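Beta-ketoacyl synthase (Burkholderia phymatum, PDB 4EWG) probably acts as a 3-oxoacyl-[acyl-carrier-protein] synthase, condensing acyl chains with a malonyl unit in fatty acid synthesis. Local coordinates at residues 11-16 against 240-245. Residues are numbered along the deposited sequence; the frame is centred on the assembly and turned at random.
Sequences TGMGGV and ATLVLE
Gly14 and Thr241 pair through two backbone hydrogen bonds, Thr241 N to Gly14 O at 2.8 Å and Gly14 N to Thr241 O at 3.1 Å, in an antiparallel pairing of segments 11-16 and 240-245. Farther along, Val243 N reaches Gly12 O at 2.7 Å, whereas Val243 O takes its hydrogen from Thr11 N at 3.0 Å; this shift by one residue is consistent with a classic beta bulge at Thr11 and Gly12. Beside it Thr11 OG1 donates to Glu245 OE1 at 2.7 Å, nearly along the carboxylate C-O axis. The extended Glu245 side chain, with CG opposite the backbone N (chi1 -178°), crosses that of Thr11 at about a right angle, bringing OE1 to the hydroxyl. Its other oxygen, OE2, forms a salt bridge with Arg253 NE and a hydrogen bond with His249 ND1; His249 binds calcium in a structure of this protein, although none is bound to this chain here. Thr11 may thus help hold this carboxylate in place. Met13 and Leu242 run alongside each other from the same face of the sheet, Met13 CG 3.6 Å from Leu242 CD2. On the other face Val243 CG2 lies 3.9 Å from Gly12 CA, in room a side chain there would take up. Both strands, 8-16 and 238-246, belong to the central part of a thiolase-fold sheet, between strands 189-196 and 259-268. Helix 76-92 covers the face of Thr241 and Val243; on the other, helix 344-358 packs on Met13 and Ala240 and helix 170-183 on Leu242.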
# COMPACT_ATOMS: atom_id res chain seq x y z
N THR A 11 1.62 20.65 -10.57
CA THR A 11 2.62 21.51 -11.28
C THR A 11 3.56 20.70 -12.17
O THR A 11 4.40 21.27 -12.86
CB THR A 11 3.44 22.29 -10.26
OG1 THR A 11 3.94 21.35 -9.30
CG2 THR A 11 2.56 23.26 -9.51
N GLY A 12 3.42 19.37 -12.15
CA GLY A 12 4.20 18.47 -13.02
C GLY A 12 3.39 17.25 -13.45
O GLY A 12 2.68 16.66 -12.63
N MET A 13 3.46 16.89 -14.74
CA MET A 13 2.82 15.66 -15.26
C MET A 13 3.75 14.99 -16.25
O MET A 13 4.39 15.67 -17.08
CB MET A 13 1.49 15.97 -15.97
CG MET A 13 0.60 16.94 -15.24
SD MET A 13 -1.09 17.08 -15.88
CE MET A 13 -0.77 17.65 -17.55
N GLY A 14 3.81 13.67 -16.19
CA GLY A 14 4.59 12.90 -17.11
C GLY A 14 4.35 11.41 -16.96
O GLY A 14 3.83 10.94 -15.95
N GLY A 15 4.80 10.65 -17.94
CA GLY A 15 4.71 9.21 -17.90
C GLY A 15 5.30 8.51 -19.12
O GLY A 15 5.85 9.16 -20.04
N VAL A 16 5.22 7.19 -19.06
CA VAL A 16 5.74 6.31 -20.06
C VAL A 16 4.52 5.49 -20.51
O VAL A 16 3.95 4.79 -19.70
CB VAL A 16 6.94 5.49 -19.40
CG1 VAL A 16 7.09 4.14 -20.02
CG2 VAL A 16 8.28 6.23 -19.50
N ALA A 240 2.63 6.68 -14.85
CA ALA A 240 2.32 8.10 -14.93
C ALA A 240 2.50 8.69 -13.52
O ALA A 240 2.17 8.04 -12.51
CB ALA A 240 0.89 8.34 -15.46
N THR A 241 3.07 9.89 -13.47
CA THR A 241 3.30 10.56 -12.22
C THR A 241 2.78 11.99 -12.32
O THR A 241 3.04 12.70 -13.33
CB THR A 241 4.81 10.64 -11.89
OG1 THR A 241 5.38 9.32 -11.84
CG2 THR A 241 5.03 11.33 -10.52
N LEU A 242 2.10 12.43 -11.27
CA LEU A 242 1.79 13.86 -11.10
C LEU A 242 2.59 14.43 -9.93
O LEU A 242 2.81 13.75 -8.89
CB LEU A 242 0.32 14.08 -10.85
CG LEU A 242 -0.69 13.49 -11.82
CD1 LEU A 242 -2.10 13.74 -11.26
CD2 LEU A 242 -0.51 14.16 -13.16
N VAL A 243 3.07 15.66 -10.11
CA VAL A 243 3.67 16.42 -9.02
C VAL A 243 2.53 17.27 -8.39
O VAL A 243 1.97 18.15 -9.02
CB VAL A 243 4.81 17.34 -9.49
CG1 VAL A 243 5.30 18.17 -8.33
CG2 VAL A 243 5.96 16.54 -10.12
N LEU A 244 2.19 16.96 -7.17
CA LEU A 244 1.19 17.72 -6.43
C LEU A 244 1.96 18.67 -5.55
O LEU A 244 3.04 18.33 -5.05
CB LEU A 244 0.32 16.81 -5.54
CG LEU A 244 -0.86 16.03 -6.13
CD1 LEU A 244 -0.40 15.19 -7.31
CD2 LEU A 244 -1.49 15.14 -5.05
N GLU A 245 1.39 19.85 -5.33
CA GLU A 245 2.13 20.88 -4.64
C GLU A 245 1.17 21.81 -3.92
O GLU A 245 0.13 22.18 -4.46
CB GLU A 245 2.95 21.64 -5.65
CG GLU A 245 3.82 22.74 -5.07
CD GLU A 245 4.84 23.27 -6.07
OE1 GLU A 245 4.89 22.78 -7.24
OE2 GLU A 245 5.60 24.19 -5.69